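Local structure of CalS10 (Micromonospora echinospora, 6UK5) at residues A[54-59]-A[114-119]; A[104-109]-A[123-128]; A[154-159]-A[213-218]. The protein probably transfers a methyl group from S-adenosylmethionine to an amino pentose during calicheamicin biosynthesis. One frame throughout, in Å; residues are numbered along the deposited sequence.

Overall arrangement
Along the chain, contacts 1 and 2 interleave: 54-59, 104-109, 114-119, then 123-128. Contact 3 follows with 154-159 and 213-218. Contact 1 pairs two central strands of the seven-stranded sheet, whose order 3-2-1-4-5-7-6 is that of class I methyltransferases. Contact 2, its centre about 18 Å away, joins loops that line the S-adenosylmethionine pocket; packing of L59 CD2 on F109 CE2 connects the two. Contact 3 lies about 13 Å from contact 2, centre to centre, where the loop after strand 149-153 meets the end of strand 206-216 of the second sheet. N126 hydrogen-bonds to both W156 and T216, so the cofactor loop contacts both partners of that junction.

Contact 1 (A[54-59]-A[114-119]); sequences DAARLL and TFDAVT
R57 and F115 meet face on: the guanidinium lies over the phenyl ring with the two planes 26° apart, and CZ stands 4.5 Å from the F115 ring centroid, a stacked cation-pi pair. NH2 is the atom over the ring centre. The opposite ring face takes L59, whose CB lies 3.7 Å from the F115 centroid in a CH-pi contact, so the ring is sandwiched between a charged group and an aliphatic one. The guanidinium is held flat by its side-on grip on one backbone oxygen: R57 NE and NH2 reach T114 O at 2.9 and 2.7 Å, and the oxygen sits almost in the guanidinium plane. A bend at chi3 (48°) turns the end of the arginine chain into this position.

Beyond the stack, strands 57-61 and 115-120 run parallel as neighbours in the Rossmann-like sheet of a class I methyltransferase, with L58 bridged to A117 and L59 to V118. L59 N donates to A117 O at 3.0 Å, and T119 N to L59 O at 2.9 Å. Where the second strand turns its corner, D116 OD2 receives two backbone N-H groups, A56 N at 2.9 Å from above the carboxylate plane and R57 N at 3.1 Å through the anti lone pair. D116 OD1 forms a salt bridge with R52, which probably helps to fix the carboxylate. On the sheet face of L58 and A117, L58 CD1 packs against A117 CB and T119 CG2, with I48 of helix 37-51 laid over L58 and A117; the T119 hydroxyl pairs with D60.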
# COMPACT_ATOMS: atom_id res chain seq x y z
N ASP A 54 -5.37 45.54 3.33
CA ASP A 54 -4.92 45.91 1.99
C ASP A 54 -3.86 44.96 1.44
O ASP A 54 -3.28 45.25 0.39
CB ASP A 54 -4.38 47.34 2.01
CG ASP A 54 -5.40 48.34 2.51
OD1 ASP A 54 -6.60 48.17 2.22
OD2 ASP A 54 -4.99 49.30 3.21
N ALA A 55 -3.60 43.84 2.11
CA ALA A 55 -2.56 42.92 1.69
C ALA A 55 -2.69 42.58 0.21
O ALA A 55 -3.77 42.24 -0.27
CB ALA A 55 -2.63 41.64 2.52
N ALA A 56 -1.56 42.66 -0.52
CA ALA A 56 -1.57 42.36 -1.94
C ALA A 56 -0.42 41.45 -2.36
O ALA A 56 -0.58 40.62 -3.27
CB ALA A 56 -1.52 43.66 -2.75
N ARG A 57 0.74 41.58 -1.71
CA ARG A 57 1.93 40.80 -2.05
C ARG A 57 2.19 39.77 -0.96
O ARG A 57 2.32 40.12 0.22
CB ARG A 57 3.14 41.72 -2.21
CG ARG A 57 3.09 42.65 -3.41
CD ARG A 57 4.17 43.72 -3.34
NE ARG A 57 5.48 43.17 -3.01
CZ ARG A 57 6.28 42.54 -3.87
NH1 ARG A 57 5.90 42.35 -5.12
NH2 ARG A 57 7.46 42.08 -3.46
N LEU A 58 2.28 38.50 -1.36
CA LEU A 58 2.50 37.40 -0.42
C LEU A 58 3.63 36.50 -0.91
O LEU A 58 3.78 36.28 -2.12
CB LEU A 58 1.23 36.56 -0.23
CG LEU A 58 1.36 35.39 0.74
CD1 LEU A 58 0.06 35.20 1.50
CD2 LEU A 58 1.75 34.09 0.05
N LEU A 59 4.40 35.99 0.04
CA LEU A 59 5.49 35.04 -0.22
C LEU A 59 5.30 33.82 0.67
O LEU A 59 5.23 33.95 1.89
CB LEU A 59 6.85 35.69 0.03
CG LEU A 59 8.05 34.74 0.09
CD1 LEU A 59 8.40 34.21 -1.28
CD2 LEU A 59 9.25 35.44 0.71
N THR A 114 10.02 43.70 -0.42
CA THR A 114 9.15 43.43 0.71
C THR A 114 7.82 42.84 0.24
O THR A 114 7.45 42.96 -0.93
CB THR A 114 8.89 44.69 1.54
OG1 THR A 114 8.19 45.66 0.75
CG2 THR A 114 10.19 45.28 2.06
N PHE A 115 7.12 42.21 1.17
CA PHE A 115 5.80 41.66 0.93
C PHE A 115 4.86 42.10 2.04
O PHE A 115 5.30 42.47 3.14
CB PHE A 115 5.84 40.12 0.87
CG PHE A 115 6.71 39.58 -0.24
CD1 PHE A 115 8.09 39.61 -0.12
CD2 PHE A 115 6.15 39.01 -1.37
CE1 PHE A 115 8.90 39.11 -1.12
CE2 PHE A 115 6.96 38.51 -2.38
CZ PHE A 115 8.33 38.55 -2.25
N ASP A 116 3.56 42.07 1.76
CA ASP A 116 2.57 42.33 2.80
C ASP A 116 2.41 41.15 3.75
O ASP A 116 1.94 41.33 4.87
CB ASP A 116 1.21 42.66 2.18
CG ASP A 116 1.22 43.99 1.45
OD1 ASP A 116 1.50 45.02 2.10
OD2 ASP A 116 0.93 43.99 0.23
N ALA A 117 2.80 39.94 3.33
CA ALA A 117 2.64 38.76 4.16
C ALA A 117 3.64 37.70 3.72
O ALA A 117 3.90 37.56 2.52
CB ALA A 117 1.21 38.22 4.09
N VAL A 118 4.18 36.97 4.69
CA VAL A 118 5.09 35.86 4.43
C VAL A 118 4.60 34.67 5.24
O VAL A 118 4.43 34.78 6.46
CB VAL A 118 6.54 36.20 4.80
CG1 VAL A 118 7.44 34.99 4.61
CG2 VAL A 118 7.04 37.39 3.98
N THR A 119 4.38 33.54 4.58
CA THR A 119 3.86 32.35 5.24
C THR A 119 4.90 31.24 5.22
O THR A 119 5.75 31.16 4.32
CB THR A 119 2.57 31.85 4.58
OG1 THR A 119 2.86 31.30 3.29
CG2 THR A 119 1.56 32.98 4.43

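Contact 2 (A[104-109]-A[123-128]); sequences GDMRTF and TAVNFL. With SAM (S-adenosylmethionine), chain D.
D105 OD1 is gripped by three donors: the adenine N6 of S-adenosylmethionine at 2.8 Å, and R107 N and R107 NE, each at 2.9 Å. The two R107 nitrogens approach from the same face of the carboxylate plane, N on the anti side and NE on the syn side. The bond from R107 N, two residues on, closes an Asx turn. R107 NH2 completes a side-on salt bridge by reaching D105 OD2 at 2.7 Å through its syn lone pair. Three of the bonds made by this carboxylate thus come from R107, which also lies beside adenine N6 and probably fixes the rotation of the carboxylate. Next to it, M106 N donates to adenine N1 at 2.7 Å and nearly straight, 169° at the hydrogen.

In the class I methyltransferase fold, the loop after the third strand characteristically recognises the adenine, and 104-109 follows strand 101-103 in this way. Loop 123-128, after strand 115-120, approaches the same base from one of its faces. The M106 side chain runs out extended through chi1 and chi2 (-165° and 179°), which carries SD to V125 CA and CG2; a bend at chi3 then turns CE over the adenine carbons C5 and C6, 3.7 Å from each. L128 CD2 lies on that same side of the base, near N6, and slides alongside the R107 chain in the opposite direction, 3.8 Å from R107 CD and over one face of the guanidinium. Between the two loops the contacts are van der Waals packing, without a hydrogen bond. F127 CE2 packs against the cofactor's C5', while A124 CB lies beside the ribose. Helix 131-143 backs the contact, A137 touching M106 and M134 touching V125. Y26, W37 and E83 hold other parts of the cofactor.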
# COMPACT_ATOMS: atom_id res chain seq x y z
N GLY A 104 15.90 28.89 -3.07
CA GLY A 104 16.56 29.61 -1.99
C GLY A 104 16.53 28.82 -0.71
O GLY A 104 15.84 27.80 -0.58
N ASP A 105 17.31 29.31 0.25
CA ASP A 105 17.35 28.77 1.60
C ASP A 105 16.62 29.71 2.55
O ASP A 105 16.87 30.92 2.56
CB ASP A 105 18.79 28.56 2.07
CG ASP A 105 18.88 27.65 3.28
OD1 ASP A 105 18.06 27.81 4.21
OD2 ASP A 105 19.76 26.77 3.29
N MET A 106 15.71 29.14 3.34
CA MET A 106 14.96 29.90 4.32
C MET A 106 15.87 30.70 5.24
O MET A 106 15.52 31.81 5.65
CB MET A 106 14.13 28.92 5.14
CG MET A 106 13.03 29.50 5.98
SD MET A 106 12.11 28.23 6.88
CE MET A 106 12.86 26.69 6.34
N ARG A 107 17.06 30.17 5.56
CA ARG A 107 17.96 30.82 6.50
C ARG A 107 18.72 32.01 5.92
O ARG A 107 19.31 32.77 6.69
CB ARG A 107 18.96 29.79 7.05
CG ARG A 107 18.31 28.52 7.62
CD ARG A 107 19.27 27.33 7.68
NE ARG A 107 19.40 26.60 6.42
CZ ARG A 107 19.91 25.38 6.31
NH1 ARG A 107 20.35 24.74 7.38
NH2 ARG A 107 19.99 24.79 5.12
N THR A 108 18.74 32.18 4.59
CA THR A 108 19.65 33.15 3.97
C THR A 108 19.07 33.93 2.79
O THR A 108 19.76 34.84 2.31
CB THR A 108 20.95 32.48 3.51
OG1 THR A 108 20.66 31.33 2.70
CG2 THR A 108 21.83 32.11 4.70
N PHE A 109 17.88 33.62 2.29
CA PHE A 109 17.48 34.17 1.01
C PHE A 109 17.39 35.69 1.07
O PHE A 109 17.24 36.30 2.14
CB PHE A 109 16.13 33.59 0.57
CG PHE A 109 14.96 34.09 1.38
CD1 PHE A 109 14.78 33.70 2.70
CD2 PHE A 109 14.02 34.93 0.81
CE1 PHE A 109 13.70 34.16 3.44
CE2 PHE A 109 12.94 35.38 1.54
CZ PHE A 109 12.78 35.00 2.85
N THR A 123 4.78 22.97 9.07
CA THR A 123 5.97 22.64 9.85
C THR A 123 7.25 22.74 9.02
O THR A 123 8.21 22.00 9.24
CB THR A 123 5.87 21.23 10.46
OG1 THR A 123 6.07 20.24 9.44
CG2 THR A 123 4.50 21.02 11.10
N ALA A 124 7.27 23.66 8.05
CA ALA A 124 8.44 23.78 7.19
C ALA A 124 9.67 24.24 7.98
O ALA A 124 10.78 23.75 7.74
CB ALA A 124 8.15 24.75 6.04
N VAL A 125 9.48 25.16 8.92
CA VAL A 125 10.61 25.69 9.68
C VAL A 125 11.25 24.61 10.54
O VAL A 125 12.44 24.70 10.86
CB VAL A 125 10.15 26.88 10.54
CG1 VAL A 125 9.40 26.39 11.77
CG2 VAL A 125 11.35 27.72 10.95
N ASN A 126 10.50 23.59 10.92
CA ASN A 126 11.03 22.56 11.82
C ASN A 126 11.87 21.51 11.10
O ASN A 126 12.26 20.53 11.73
CB ASN A 126 9.87 21.90 12.57
CG ASN A 126 9.05 22.90 13.35
OD1 ASN A 126 8.03 23.39 12.87
ND2 ASN A 126 9.51 23.24 14.55
N PHE A 127 12.17 21.71 9.82
CA PHE A 127 13.18 20.92 9.13
C PHE A 127 14.58 21.50 9.33
O PHE A 127 15.55 20.92 8.84
CB PHE A 127 12.86 20.82 7.64
CG PHE A 127 11.74 19.87 7.34
CD1 PHE A 127 12.01 18.52 7.15
CD2 PHE A 127 10.43 20.31 7.28
CE1 PHE A 127 10.99 17.63 6.89
CE2 PHE A 127 9.40 19.42 7.03
CZ PHE A 127 9.68 18.08 6.83
N LEU A 128 14.68 22.62 10.03
CA LEU A 128 15.95 23.13 10.50
C LEU A 128 16.33 22.41 11.78
O LEU A 128 15.48 21.90 12.52
CB LEU A 128 15.86 24.64 10.72
CG LEU A 128 15.24 25.39 9.53
CD1 LEU A 128 15.00 26.85 9.84
CD2 LEU A 128 16.14 25.25 8.31
N SAM D . 4.19 24.65 2.22
CA SAM D . 4.55 23.31 1.91
C SAM D . 3.30 22.37 1.81
O SAM D . 2.43 22.45 2.71
OXT SAM D . 3.27 21.60 0.83
CB SAM D . 5.53 22.77 2.96
CG SAM D . 6.26 21.59 2.35
SD SAM D . 6.94 20.67 3.76
CE SAM D . 7.19 19.07 3.02
C5' SAM D . 8.67 21.23 3.98
C4' SAM D . 9.37 21.93 2.81
O4' SAM D . 10.40 22.79 3.34
C3' SAM D . 10.04 20.99 1.81
O3' SAM D . 9.36 21.02 0.55
C2' SAM D . 11.48 21.55 1.65
O2' SAM D . 11.84 21.70 0.29
C1' SAM D . 11.41 22.90 2.36
N9 SAM D . 12.65 23.29 3.04
C8 SAM D . 13.31 22.61 4.03
N7 SAM D . 14.35 23.24 4.51
C5 SAM D . 14.38 24.42 3.78
C6 SAM D . 15.24 25.54 3.81
N6 SAM D . 16.30 25.63 4.61
N1 SAM D . 14.97 26.57 2.98
C2 SAM D . 13.91 26.47 2.16
N3 SAM D . 13.05 25.46 2.03
C4 SAM D . 13.34 24.46 2.87

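Contact 3 (A[154-159]-A[213-218]); sequences EPWWFP and GLLTMF
W156 turns the face of its indole to L215. The L215 CD2 methyl stands 3.5 Å from the centroid of the five-membered ring and 12° off its normal, a CH-pi contact in which the two side chains cross at about a right angle. With CG anti to the W156 backbone N (chi1 173°), the indole is set against L215, and W156 CD1 also meets M217 CB obliquely at 4.1 Å.

M217 approaches two other rings with its sulfur. SD lies in the plane of the W157 indole, at its edge and 4.0 Å from CE3, whereas it meets the F158 ring obliquely, 4.0 Å from CE2; both are Met-aromatic contacts. Here the loop leaving the last parallel strand of the methyltransferase sheet, 149-153, packs on the end of strand 206-216 from the other sheet, and the three aromatic side chains lie at that junction. A water links W156 NE1, by a weak bond, to L215 O, which accepts from it. Behind the first layer, P155 CB sits over one face of the W157 indole. F158 also makes a cation-pi contact with R187, and T192 of strand 191-202 touches both W156 and F158.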
# COMPACT_ATOMS: atom_id res chain seq x y z
N GLU A 154 3.17 27.89 10.93
CA GLU A 154 2.59 26.70 11.54
C GLU A 154 3.71 25.90 12.19
O GLU A 154 4.53 25.31 11.46
CB GLU A 154 1.87 25.86 10.49
CG GLU A 154 1.10 24.68 11.07
CD GLU A 154 0.52 23.78 10.00
OE1 GLU A 154 0.58 24.16 8.81
OE2 GLU A 154 0.01 22.70 10.35
N PRO A 155 3.79 25.85 13.51
CA PRO A 155 4.89 25.12 14.16
C PRO A 155 4.58 23.65 14.35
O PRO A 155 3.43 23.21 14.36
CB PRO A 155 5.00 25.83 15.52
CG PRO A 155 3.59 26.17 15.84
CD PRO A 155 2.92 26.50 14.51
N TRP A 156 5.65 22.87 14.50
CA TRP A 156 5.53 21.48 14.91
C TRP A 156 5.38 21.37 16.42
O TRP A 156 6.10 22.02 17.18
CB TRP A 156 6.76 20.69 14.45
CG TRP A 156 6.82 19.28 14.94
CD1 TRP A 156 7.82 18.73 15.71
CD2 TRP A 156 5.87 18.23 14.72
NE1 TRP A 156 7.55 17.41 15.97
CE2 TRP A 156 6.36 17.08 15.38
CE3 TRP A 156 4.66 18.15 14.03
CZ2 TRP A 156 5.67 15.86 15.36
CZ3 TRP A 156 3.98 16.94 14.02
CH2 TRP A 156 4.49 15.81 14.68
N TRP A 157 4.43 20.55 16.85
CA TRP A 157 4.26 20.17 18.24
C TRP A 157 4.12 18.65 18.24
O TRP A 157 3.82 18.04 17.21
CB TRP A 157 3.03 20.79 18.92
CG TRP A 157 2.94 22.29 18.92
CD1 TRP A 157 1.92 23.05 18.41
CD2 TRP A 157 3.90 23.22 19.44
NE1 TRP A 157 2.18 24.39 18.60
CE2 TRP A 157 3.39 24.52 19.22
CE3 TRP A 157 5.14 23.09 20.07
CZ2 TRP A 157 4.08 25.67 19.61
CZ3 TRP A 157 5.82 24.23 20.46
CH2 TRP A 157 5.29 25.50 20.23
N PHE A 158 4.33 18.03 19.39
CA PHE A 158 4.13 16.59 19.41
C PHE A 158 2.65 16.27 19.57
O PHE A 158 2.01 16.79 20.49
CB PHE A 158 4.91 15.95 20.56
CG PHE A 158 6.40 16.04 20.41
CD1 PHE A 158 7.03 15.45 19.33
CD2 PHE A 158 7.18 16.67 21.37
CE1 PHE A 158 8.40 15.51 19.19
CE2 PHE A 158 8.55 16.74 21.24
CZ PHE A 158 9.17 16.15 20.15
N PRO A 159 2.07 15.45 18.70
CA PRO A 159 0.71 14.95 18.95
C PRO A 159 0.60 14.43 20.38
O PRO A 159 1.58 13.98 20.97
CB PRO A 159 0.55 13.84 17.91
CG PRO A 159 1.37 14.31 16.76
CD PRO A 159 2.53 15.09 17.34
N GLY A 213 14.12 11.68 7.47
CA GLY A 213 14.10 13.10 7.75
C GLY A 213 14.08 13.37 9.24
O GLY A 213 13.65 12.54 10.04
N LEU A 214 14.57 14.55 9.61
CA LEU A 214 14.59 15.00 10.99
C LEU A 214 13.68 16.21 11.11
O LEU A 214 13.86 17.19 10.38
CB LEU A 214 15.99 15.38 11.48
CG LEU A 214 17.09 14.34 11.62
CD1 LEU A 214 18.24 14.92 12.46
CD2 LEU A 214 16.58 13.04 12.22
N LEU A 215 12.73 16.15 12.04
CA LEU A 215 11.89 17.29 12.38
C LEU A 215 12.23 17.69 13.81
O LEU A 215 12.11 16.87 14.73
CB LEU A 215 10.42 16.93 12.24
CG LEU A 215 9.39 18.03 11.98
CD1 LEU A 215 9.60 18.67 10.62
CD2 LEU A 215 7.99 17.45 12.09
N THR A 216 12.64 18.94 14.00
CA THR A 216 13.08 19.45 15.29
C THR A 216 12.08 20.47 15.82
O THR A 216 11.82 21.49 15.17
CB THR A 216 14.47 20.06 15.17
OG1 THR A 216 15.39 19.08 14.68
CG2 THR A 216 14.95 20.57 16.52
N MET A 217 11.53 20.20 17.00
CA MET A 217 10.62 21.13 17.64
C MET A 217 11.38 22.33 18.20
O MET A 217 12.56 22.24 18.55
CB MET A 217 9.88 20.46 18.80
CG MET A 217 8.83 21.36 19.45
SD MET A 217 8.20 20.70 20.99
CE MET A 217 9.50 21.29 22.08
N PHE A 218 10.67 23.46 18.31
CA PHE A 218 11.13 24.61 19.06
C PHE A 218 10.04 25.00 20.04
O PHE A 218 8.86 24.70 19.85
CB PHE A 218 11.49 25.76 18.13
CG PHE A 218 12.50 25.38 17.08
CD1 PHE A 218 13.82 25.14 17.43
CD2 PHE A 218 12.11 25.22 15.76
CE1 PHE A 218 14.75 24.77 16.48
CE2 PHE A 218 13.03 24.85 14.80
CZ PHE A 218 14.36 24.62 15.15
O HOH W 1 10.49 16.88 16.65